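Local coordinates for hemagglutinin (Pseudomonas aeruginosa, PDB 6D7Y), which forms the toxic C-terminal tip of CdiA, which probably acts in contact-dependent growth inhibition of neighbouring bacteria and is bound by its immunity protein, at residues E53-G59 with K75-R81; I70-E74 with R84-D88. All blocks are in the same frame, centred on the assembly; numbering follows the deposited sequence. Where two conformers were deposited one is given.

Interaction 1 (E53-G59 with K75-R81); sequences EIVRAPG and KRLIDGR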
loop_
_atom_site.group_PDB
_atom_site.type_symbol
_atom_site.label_atom_id
_atom_site.label_comp_id
_atom_site.label_asym_id
_atom_site.label_seq_id
_atom_site.Cartn_x
_atom_site.Cartn_y
_atom_site.Cartn_z
ATOM N N GLU A 53 -5.902 -7.031 4.137
ATOM C CA GLU A 53 -6.584 -6.550 5.343
ATOM C C GLU A 53 -7.331 -5.238 5.092
ATOM O O GLU A 53 -8.499 -5.097 5.479
ATOM C CB GLU A 53 -5.610 -6.392 6.506
ATOM C CG GLU A 53 -5.156 -7.731 7.093
ATOM C CD GLU A 53 -4.151 -7.611 8.229
ATOM O OE1 GLU A 53 -3.593 -6.519 8.450
ATOM O OE2 GLU A 53 -3.910 -8.634 8.911
ATOM N N ILE A 54 -6.664 -4.299 4.422
ATOM C CA ILE A 54 -7.250 -2.991 4.109
ATOM C C ILE A 54 -8.470 -3.139 3.204
ATOM O O ILE A 54 -9.475 -2.459 3.393
ATOM C CB ILE A 54 -6.190 -2.040 3.489
ATOM C CG1 ILE A 54 -5.068 -1.779 4.507
ATOM C CG2 ILE A 54 -6.829 -0.716 3.080
ATOM C CD1 ILE A 54 -3.786 -1.193 3.931
ATOM N N VAL A 55 -8.373 -4.027 2.225
ATOM C CA VAL A 55 -9.470 -4.290 1.311
ATOM C C VAL A 55 -10.687 -4.895 2.031
ATOM O O VAL A 55 -11.810 -4.510 1.746
ATOM C CB VAL A 55 -9.023 -5.231 0.169
ATOM C CG1 VAL A 55 -10.206 -5.713 -0.658
ATOM C CG2 VAL A 55 -8.006 -4.530 -0.711
ATOM N N ARG A 56 -10.463 -5.812 2.964
ATOM C CA ARG A 56 -11.604 -6.464 3.655
ATOM C C ARG A 56 -12.198 -5.653 4.813
ATOM O O ARG A 56 -13.325 -5.920 5.238
ATOM C CB ARG A 56 -11.261 -7.886 4.133
ATOM C CG ARG A 56 -10.291 -7.994 5.293
ATOM C CD ARG A 56 -10.199 -9.430 5.790
ATOM N NE ARG A 56 -9.706 -10.350 4.760
ATOM C CZ ARG A 56 -8.424 -10.670 4.549
ATOM N NH1 ARG A 56 -7.446 -10.157 5.293
ATOM N NH2 ARG A 56 -8.115 -11.526 3.580
ATOM N N ALA A 57 -11.444 -4.682 5.322
ATOM C CA ALA A 57 -11.901 -3.844 6.430
ATOM C C ALA A 57 -13.060 -2.926 6.024
ATOM O O ALA A 57 -13.217 -2.627 4.851
ATOM C CB ALA A 57 -10.759 -3.002 6.956
ATOM N N PRO A 58 -13.900 -2.514 6.996
ATOM C CA PRO A 58 -14.964 -1.581 6.649
ATOM C C PRO A 58 -14.394 -0.209 6.238
ATOM O O PRO A 58 -13.268 0.151 6.595
ATOM C CB PRO A 58 -15.776 -1.480 7.939
ATOM C CG PRO A 58 -15.554 -2.778 8.616
ATOM C CD PRO A 58 -14.128 -3.129 8.319
ATOM N N GLY A 59 -15.202 0.558 5.536
ATOM C CA GLY A 59 -14.794 1.848 5.033
ATOM C C GLY A 59 -14.931 1.695 3.548
ATOM O O GLY A 59 -15.306 0.639 3.070
ATOM N N LYS A 75 -8.615 4.350 -0.105
ATOM C CA LYS A 75 -9.315 3.814 1.058
ATOM C C LYS A 75 -8.373 4.038 2.246
ATOM O O LYS A 75 -7.257 3.519 2.234
ATOM C CB LYS A 75 -9.622 2.352 0.899
ATOM C CG LYS A 75 -10.388 1.775 2.070
ATOM C CD LYS A 75 -10.807 0.357 1.833
ATOM C CE LYS A 75 -11.607 -0.172 3.018
ATOM N NZ LYS A 75 -12.131 -1.525 2.715
ATOM N N ARG A 76 -8.817 4.811 3.243
ATOM C CA ARG A 76 -8.025 5.067 4.442
ATOM C C ARG A 76 -8.777 4.519 5.650
ATOM O O ARG A 76 -9.962 4.812 5.829
ATOM C CB ARG A 76 -7.779 6.556 4.649
ATOM C CG ARG A 76 -7.002 7.246 3.557
ATOM C CD ARG A 76 -6.741 8.680 3.971
ATOM N NE ARG A 76 -5.922 9.440 3.037
ATOM C CZ ARG A 76 -4.604 9.640 3.144
ATOM N NH1 ARG A 76 -3.898 9.072 4.134
ATOM N NH2 ARG A 76 -3.980 10.400 2.231
ATOM N N LEU A 77 -8.087 3.704 6.446
ATOM C CA LEU A 77 -8.688 3.083 7.603
ATOM C C LEU A 77 -8.525 3.933 8.814
ATOM O O LEU A 77 -7.620 4.741 8.910
ATOM C CB LEU A 77 -8.044 1.724 7.879
ATOM C CG LEU A 77 -8.107 0.683 6.757
ATOM C CD1 LEU A 77 -7.634 -0.641 7.323
ATOM C CD2 LEU A 77 -9.509 0.506 6.197
ATOM N N ILE A 78 -9.414 3.714 9.769
ATOM C CA ILE A 78 -9.348 4.416 11.028
ATOM C C ILE A 78 -7.990 4.109 11.738
ATOM O O ILE A 78 -7.459 4.964 12.419
ATOM C CB ILE A 78 -10.553 4.022 11.904
ATOM C CG1 ILE A 78 -10.668 4.922 13.142
ATOM C CG2 ILE A 78 -10.511 2.538 12.258
ATOM C CD1 ILE A 78 -10.977 6.361 12.777
ATOM N N ASP A 79 -7.406 2.918 11.507
ATOM C CA ASP A 79 -6.100 2.536 12.125
ATOM C C ASP A 79 -4.856 3.211 11.491
ATOM O O ASP A 79 -3.733 2.925 11.886
ATOM C CB ASP A 79 -5.914 0.996 12.205
ATOM C CG ASP A 79 -5.673 0.318 10.837
ATOM O OD1 ASP A 79 -5.234 0.972 9.866
ATOM O OD2 ASP A 79 -5.883 -0.925 10.751
ATOM N N GLY A 80 -5.075 4.077 10.499
ATOM C CA GLY A 80 -3.998 4.840 9.886
ATOM C C GLY A 80 -3.455 4.302 8.590
ATOM O O GLY A 80 -2.818 5.042 7.854
ATOM N N ARG A 81 -3.697 3.024 8.311
ATOM C CA ARG A 81 -3.260 2.422 7.072
ATOM C C ARG A 81 -4.243 2.747 5.946
ATOM O O ARG A 81 -5.442 2.908 6.157
ATOM C CB ARG A 81 -3.188 0.909 7.207
ATOM C CG ARG A 81 -2.219 0.401 8.264
ATOM C CD ARG A 81 -2.284 -1.119 8.322
ATOM N NE ARG A 81 -3.600 -1.589 8.751
ATOM C CZ ARG A 81 -4.047 -2.835 8.650
ATOM N NH1 ARG A 81 -3.309 -3.798 8.108
ATOM N NH2 ARG A 81 -5.252 -3.130 9.119
#
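K75 runs straight at the end of helix 40-56 and delivers its ammonium group to carbonyls at the helix end and just past it. CG stands opposite the backbone N (chi1 -178°) and every later torsion is extended, which carries NZ to the full reach of the chain. There K75 NZ bonds to I54 O at 2.9 Å, lying in the plane of that carbonyl, and to A57 O at 2.6 Å from a tilted position; a weak third bond reaches V55 O at 3.2 Å. The positive charge thus meets carbonyls that the helix and the residue just past it leave pointing outward, and probably offsets the partial negative charge of this helix end.

I54 lies between K75 and R81, touching both. Its CG1 branch packs on L77 CD1 at 4.0 Å and lies over one face of the R81 guanidinium, while I54 CD1 touches R81 CB at 3.9 Å. W33 of helix 30-33 touches both I54 and R81, and A57 CB adds a further apolar contact with L77 CD2 at 3.8 Å.

The second segment is the connection of the hairpin between strands 71-76 and 82-86. A type I turn from L77 to G80 is combined with a G1 bulge at G80 and R81, and L77 N donates to R81 O to close it. D79 OD1 takes the backbone N of R81 in an Asx turn.

A bend at chi3 (-64°) swings the R81 guanidinium between two carboxylates. NE and NH2 grip D79 side-on, R81 NH2 meeting D79 OD2 through its syn lone pair at 2.8 Å. On the helix side, R81 NH1 donates to E53 OE1 at 2.8 Å, with the two planes 77° apart; NH1 also bonds to H50, and E53 OE2 pairs with K49.

Interaction 2 (I70-E74 with R84-D88); sequences ITFLE and RLNLD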
loop_
_atom_site.group_PDB
_atom_site.type_symbol
_atom_site.label_atom_id
_atom_site.label_comp_id
_atom_site.label_asym_id
_atom_site.label_seq_id
_atom_site.Cartn_x
_atom_site.Cartn_y
_atom_site.Cartn_z
ATOM N N ILE A 70 -4.298 15.178 -10.235
ATOM C CA ILE A 70 -4.219 13.738 -10.431
ATOM C C ILE A 70 -5.220 13.101 -9.478
ATOM O O ILE A 70 -5.251 13.421 -8.276
ATOM C CB ILE A 70 -2.811 13.186 -10.201
ATOM C CG1 ILE A 70 -1.806 14.036 -10.984
ATOM C CG2 ILE A 70 -2.723 11.715 -10.634
ATOM C CD1 ILE A 70 -0.381 13.585 -10.853
ATOM N N THR A 71 -6.015 12.187 -10.023
ATOM C CA THR A 71 -7.082 11.495 -9.263
ATOM C C THR A 71 -6.745 10.036 -9.009
ATOM O O THR A 71 -6.245 9.341 -9.884
ATOM C CB THR A 71 -8.435 11.584 -10.006
ATOM O OG1 THR A 71 -8.704 12.944 -10.327
ATOM C CG2 THR A 71 -9.578 11.058 -9.162
ATOM N N PHE A 72 -7.017 9.582 -7.790
ATOM C CA PHE A 72 -6.757 8.219 -7.393
ATOM C C PHE A 72 -7.957 7.656 -6.650
ATOM O O PHE A 72 -8.820 8.415 -6.202
ATOM C CB PHE A 72 -5.577 8.138 -6.421
ATOM C CG PHE A 72 -4.263 8.646 -6.950
ATOM C CD1 PHE A 72 -3.525 7.894 -7.825
ATOM C CD2 PHE A 72 -3.738 9.847 -6.503
ATOM C CE1 PHE A 72 -2.313 8.347 -8.290
ATOM C CE2 PHE A 72 -2.528 10.302 -6.954
ATOM C CZ PHE A 72 -1.812 9.555 -7.858
ATOM N N LEU A 73 -7.991 6.330 -6.488
ATOM C CA LEU A 73 -9.018 5.688 -5.655
ATOM C C LEU A 73 -8.310 5.435 -4.335
ATOM O O LEU A 73 -7.306 4.723 -4.300
ATOM C CB LEU A 73 -9.542 4.399 -6.266
ATOM C CG LEU A 73 -10.083 4.510 -7.682
ATOM C CD1 LEU A 73 -10.433 3.131 -8.208
ATOM C CD2 LEU A 73 -11.275 5.456 -7.769
ATOM N N GLU A 74 -8.853 5.958 -3.236
ATOM C CA GLU A 74 -8.212 5.843 -1.944
ATOM C C GLU A 74 -9.112 5.326 -0.849
ATOM O O GLU A 74 -10.236 5.780 -0.717
ATOM C CB GLU A 74 -7.712 7.238 -1.527
ATOM C CG GLU A 74 -6.684 7.806 -2.490
ATOM C CD GLU A 74 -6.169 9.173 -2.127
ATOM O OE1 GLU A 74 -6.611 9.762 -1.111
ATOM O OE2 GLU A 74 -5.329 9.685 -2.895
ATOM N N ARG A 84 -3.817 3.386 -2.046
ATOM C CA ARG A 84 -4.092 4.281 -3.130
ATOM C C ARG A 84 -3.921 3.474 -4.406
ATOM O O ARG A 84 -2.916 2.785 -4.585
ATOM C CB ARG A 84 -3.124 5.456 -3.133
ATOM C CG ARG A 84 -3.223 6.399 -4.329
ATOM C CD ARG A 84 -2.264 7.571 -4.166
ATOM N NE ARG A 84 -2.789 8.562 -3.219
ATOM C CZ ARG A 84 -2.066 9.485 -2.580
ATOM N NH1 ARG A 84 -0.745 9.480 -2.656
ATOM N NH2 ARG A 84 -2.683 10.352 -1.752
ATOM N N LEU A 85 -4.942 3.543 -5.237
ATOM C CA LEU A 85 -4.969 2.894 -6.525
ATOM C C LEU A 85 -5.077 3.942 -7.623
ATOM O O LEU A 85 -5.653 5.023 -7.438
ATOM C CB LEU A 85 -6.205 2.012 -6.638
ATOM C CG LEU A 85 -6.458 0.916 -5.613
ATOM C CD1 LEU A 85 -7.728 0.158 -5.991
ATOM C CD2 LEU A 85 -5.277 -0.032 -5.499
ATOM N N ASN A 86 -4.500 3.631 -8.777
ATOM C CA ASN A 86 -4.717 4.464 -9.934
ATOM C C ASN A 86 -6.167 4.259 -10.362
ATOM O O ASN A 86 -6.835 3.279 -9.957
ATOM C CB ASN A 86 -3.765 4.033 -11.065
ATOM C CG ASN A 86 -2.333 4.320 -10.722
ATOM O OD1 ASN A 86 -1.975 5.473 -10.446
ATOM N ND2 ASN A 86 -1.504 3.304 -10.746
ATOM N N LEU A 87 -6.678 5.154 -11.196
ATOM C CA LEU A 87 -8.059 5.042 -11.667
ATOM C C LEU A 87 -8.373 3.744 -12.417
ATOM O O LEU A 87 -9.544 3.335 -12.448
ATOM C CB LEU A 87 -8.494 6.262 -12.500
ATOM C CG LEU A 87 -8.622 7.555 -11.703
ATOM C CD1 LEU A 87 -9.094 8.681 -12.631
ATOM C CD2 LEU A 87 -9.609 7.362 -10.560
ATOM N N ASP A 88 -7.353 3.101 -12.990
ATOM C CA ASP A 88 -7.564 1.812 -13.676
ATOM C C ASP A 88 -7.541 0.619 -12.693
ATOM O O ASP A 88 -7.632 -0.534 -13.120
ATOM C CB ASP A 88 -6.558 1.594 -14.826
ATOM C CG ASP A 88 -5.106 1.532 -14.359
ATOM O OD1 ASP A 88 -4.837 1.593 -13.138
ATOM O OD2 ASP A 88 -4.220 1.420 -15.238
HETATM O O HOH W 1 -4.896 7.511 -11.430
#
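R84 lies across F72 and ends on E74, using a different part of its chain for each. From CB, which leaves the sheet on the same face as E74, the chain reaches R84 CG, packed against F72 CB at 3.6 Å. R84 CD sits over the phenyl face, 3.6 Å from the F72 ring centroid and 16° off its normal, a CH-pi contact. A turn at chi3 (-77°) then lays the guanidinium beside the E74 carboxylate: R84 NE donates to E74 OE2 at 2.8 Å and R84 NH2 to the same OE2 at 3.0 Å, both from one side of the carboxylate plane and about 50° above it. K92 and I95 of strand 91-95 also touch R84.

In the backbone, L73 and L85 form an antiparallel hydrogen-bonded pair of the beta hairpin, and their side chains occupy the other face, where L73 CD2 meets L87 CD2 at 3.8 Å. Farther out, water takes over, bridging T71 O and L87 N.

With the aliphatic part on a ring and two nitrogens on one oxygen, the guanidinium is restrained in both position and rotation, and charge is paired beside an aromatic surface.

The two contacts lie along one beta hairpin, their centres about 16 Å apart. Interaction 2 joins strands 71-76 and 82-86, the middle pair of the four-stranded antiparallel sheet, near the hairpin's open end, whereas interaction 1 takes the closed end, where the turn and the last residues of strand 71-76 meet the C-terminal end of helix 40-56. Their segments alternate along the chain, in the order 53-59, 70-74, 75-81 and 84-88. Strand 71-76 thus pairs with 82-86 along its length and, near its end, also meets the helix. The contacts touch at R76 and R84, whose NH2 atoms are 4.2 Å apart, bringing two like charges close; R76 also bonds to D96 at the C-terminus.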